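PDB 8QZI: Phenolphthiocerol/phthiocerol polyketide synthase subunit C from Mycobacterium tuberculosis H37Rv, which builds part of the phthiocerol and phenolphthiocerol lipid backbone as a modular polyketide synthase, its carrier domain probably holding the growing chain on a phosphopantetheine arm. Local coordinates for residues His53-Ile58 with Thr113-Ala118. Residues are numbered along the deposited sequence; the frame is centred on the assembly and turned at random.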
ATOM      1  N   HIS F  53      -2.314 -24.006 -18.435  1.00 97.80           N
ATOM      2  CA  HIS F  53      -1.160 -23.221 -18.868  1.00105.60           C
ATOM      3  C   HIS F  53      -1.249 -21.766 -18.427  1.00109.24           C
ATOM      4  O   HIS F  53      -0.219 -21.076 -18.366  1.00110.12           O
ATOM      5  CB  HIS F  53      -1.006 -23.280 -20.375  1.00108.59           C
ATOM      6  CG  HIS F  53      -0.286 -24.492 -20.838  1.00124.30           C
ATOM      7  ND1 HIS F  53      -0.166 -24.829 -22.169  1.00129.52           N
ATOM      8  CD2 HIS F  53       0.354 -25.460 -20.143  1.00127.70           C
ATOM      9  CE1 HIS F  53       0.520 -25.953 -22.276  1.00131.96           C
ATOM     10  NE2 HIS F  53       0.843 -26.358 -21.060  1.00131.60           N
ATOM     11  N   LEU F  54      -2.460 -21.286 -18.142  1.00111.99           N
ATOM     12  CA  LEU F  54      -2.628 -19.949 -17.593  1.00101.87           C
ATOM     13  C   LEU F  54      -1.824 -19.805 -16.308  1.00103.28           C
ATOM     14  O   LEU F  54      -0.951 -18.941 -16.197  1.00106.67           O
ATOM     15  CB  LEU F  54      -4.112 -19.685 -17.359  1.00 90.24           C
ATOM     16  CG  LEU F  54      -4.467 -18.235 -17.091  1.00 90.39           C
ATOM     17  CD1 LEU F  54      -3.950 -17.333 -18.192  1.00 92.83           C
ATOM     18  CD2 LEU F  54      -5.970 -18.110 -16.949  1.00 97.05           C
ATOM     19  N   ALA F  55      -2.082 -20.683 -15.338  1.00101.17           N
ATOM     20  CA  ALA F  55      -1.261 -20.745 -14.133  1.00104.53           C
ATOM     21  C   ALA F  55       0.234 -20.813 -14.462  1.00105.80           C
ATOM     22  O   ALA F  55       1.038 -20.059 -13.907  1.00106.68           O
ATOM     23  CB  ALA F  55      -1.692 -21.945 -13.284  1.00102.97           C
ATOM     24  N   SER F  56       0.632 -21.711 -15.358  1.00111.35           N
ATOM     25  CA  SER F  56       2.051 -21.800 -15.680  1.00117.58           C
ATOM     26  C   SER F  56       2.567 -20.487 -16.241  1.00111.11           C
ATOM     27  O   SER F  56       3.715 -20.110 -15.982  1.00109.38           O
ATOM     28  CB  SER F  56       2.311 -22.944 -16.675  1.00130.01           C
ATOM     29  OG  SER F  56       2.197 -22.531 -18.036  1.00135.11           O
ATOM     30  N   ALA F  57       1.730 -19.776 -16.995  1.00108.47           N
ATOM     31  CA  ALA F  57       2.199 -18.622 -17.754  1.00112.14           C
ATOM     32  C   ALA F  57       2.311 -17.368 -16.883  1.00111.70           C
ATOM     33  O   ALA F  57       3.160 -16.505 -17.140  1.00110.58           O
ATOM     34  CB  ALA F  57       1.262 -18.394 -18.951  1.00108.54           C
ATOM     35  N   ILE F  58       1.479 -17.268 -15.847  1.00110.33           N
ATOM     36  CA  ILE F  58       1.535 -16.165 -14.894  1.00116.05           C
ATOM     37  C   ILE F  58       2.392 -16.499 -13.675  1.00117.45           C
ATOM     38  O   ILE F  58       2.904 -15.578 -13.018  1.00116.29           O
ATOM     39  CB  ILE F  58       0.107 -15.767 -14.471  1.00118.24           C
ATOM     40  CG1 ILE F  58      -0.607 -16.978 -13.856  1.00113.12           C
ATOM     41  CG2 ILE F  58      -0.665 -15.246 -15.683  1.00117.73           C
ATOM     42  CD1 ILE F  58      -2.094 -16.767 -13.541  1.00105.12           C
ATOM     43  N   THR F 113      -5.662 -17.073  -4.012  1.00145.79           N
ATOM     44  CA  THR F 113      -4.320 -17.402  -3.566  1.00154.20           C
ATOM     45  C   THR F 113      -3.300 -16.872  -4.557  1.00152.64           C
ATOM     46  O   THR F 113      -3.094 -15.659  -4.675  1.00150.56           O
ATOM     47  CB  THR F 113      -4.167 -18.916  -3.423  1.00166.26           C
ATOM     48  OG1 THR F 113      -4.553 -19.549  -4.652  1.00168.35           O
ATOM     49  CG2 THR F 113      -5.040 -19.440  -2.282  1.00172.79           C
ATOM     50  N   ILE F 114      -2.662 -17.791  -5.272  1.00145.88           N
ATOM     51  CA  ILE F 114      -1.712 -17.467  -6.328  1.00142.49           C
ATOM     52  C   ILE F 114      -2.288 -17.812  -7.699  1.00131.21           C
ATOM     53  O   ILE F 114      -2.452 -16.938  -8.549  1.00133.51           O
ATOM     54  CB  ILE F 114      -0.354 -18.168  -6.090  1.00143.91           C
ATOM     55  CG1 ILE F 114       0.436 -18.312  -7.402  1.00138.62           C
ATOM     56  CG2 ILE F 114      -0.557 -19.504  -5.394  1.00142.62           C
ATOM     57  CD1 ILE F 114       0.443 -19.706  -8.000  1.00131.92           C
ATOM     58  N   SER F 115      -2.627 -19.084  -7.922  1.00130.18           N
ATOM     59  CA  SER F 115      -3.126 -19.552  -9.208  1.00122.36           C
ATOM     60  C   SER F 115      -4.609 -19.877  -9.170  1.00127.59           C
ATOM     61  O   SER F 115      -5.057 -20.813  -9.835  1.00131.01           O
ATOM     62  CB  SER F 115      -2.356 -20.778  -9.690  1.00123.77           C
ATOM     63  OG  SER F 115      -3.084 -21.462 -10.701  1.00122.10           O
ATOM     64  N   ASP F 116      -5.383 -19.135  -8.385  1.00123.36           N
ATOM     65  CA  ASP F 116      -6.819 -19.057  -8.611  1.00128.80           C
ATOM     66  C   ASP F 116      -7.203 -17.747  -9.293  1.00131.36           C
ATOM     67  O   ASP F 116      -8.335 -17.266  -9.158  1.00130.45           O
ATOM     68  CB  ASP F 116      -7.594 -19.271  -7.316  1.00129.97           C
ATOM     69  CG  ASP F 116      -8.450 -20.523  -7.369  1.00131.14           C
ATOM     70  OD1 ASP F 116      -9.647 -20.428  -7.725  1.00132.09           O
ATOM     71  OD2 ASP F 116      -7.906 -21.614  -7.098  1.00131.80           O
ATOM     72  N   LEU F 117      -6.245 -17.143  -9.999  1.00129.06           N
ATOM     73  CA  LEU F 117      -6.525 -16.459 -11.252  1.00128.59           C
ATOM     74  C   LEU F 117      -6.543 -17.439 -12.416  1.00127.65           C
ATOM     75  O   LEU F 117      -6.331 -17.036 -13.565  1.00133.48           O
ATOM     76  CB  LEU F 117      -5.509 -15.348 -11.519  1.00126.87           C
ATOM     77  CG  LEU F 117      -5.180 -14.281 -10.473  1.00123.02           C
ATOM     78  CD1 LEU F 117      -3.819 -14.568  -9.873  1.00125.64           C
ATOM     79  CD2 LEU F 117      -5.218 -12.869 -11.062  1.00117.20           C
ATOM     80  N   ALA F 118      -6.724 -18.738 -12.137  1.00122.96           N
ATOM     81  CA  ALA F 118      -7.046 -19.696 -13.188  1.00111.44           C
ATOM     82  C   ALA F 118      -8.440 -19.351 -13.661  1.00111.96           C
ATOM     83  O   ALA F 118      -8.613 -18.795 -14.747  1.00115.50           O
ATOM     84  CB  ALA F 118      -6.977 -21.146 -12.698  1.00104.01           C
TER
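Ala55 and Ser115 meet where helix 52-66 comes closest to the loop 113-118. Their CA atoms lie 5.4 Å apart, and here the meeting side chains are a methyl and a hydroxymethyl. The methyl CB of Ala55 faces the hydroxyl OG of Ser115 at 3.0 Å. This is close for a carbon and an oxygen, and at 2.5 Å resolution the exact spacing carries little weight. Ser115 turns OG anti to its backbone N (chi1 162°), which directs the hydroxyl at the helix. Both side chains also touch His74, and Ser115 is joined to that residue by a backbone hydrogen bond.

On one flank of this pair, Leu54 uses a single branch. Its methyl CD2 lies 3.5 Å from Ala118 O and 3.6 Å from Leu117 O. Within this loop it meets two successive carbonyl oxygens and no side chain. With chi1 at -167°, Leu54 CG lies trans to the amide nitrogen and its CD2 methyl reaches the loop. Leu54 also touches Leu121 and Cys122 of helix 119-124.

Further along the helix, Ile58 extends its longer branch to the loop. The terminal methyl CD1 reaches Leu117 CB at 4.2 Å, a loose apolar contact at the root of the leucine side chain. Leu117 also packs on Leu107. Leu54, Ala55 and Ile58 are spaced along one side of the helix, and all three CB atoms point toward the loop.

The contact is buried van der Waals packing near the centre of the chain, in which helix methyls meet loop oxygens and one apolar pair forms, Ile58 with Leu117. It joins the first long helix to the loop that leads into the final helix 119-124. Helix 52-66 packing on the segment before the last helix is consistent with the compact helical bundle of acyl carrier proteins, to which the phosphopantetheine attachment family belongs.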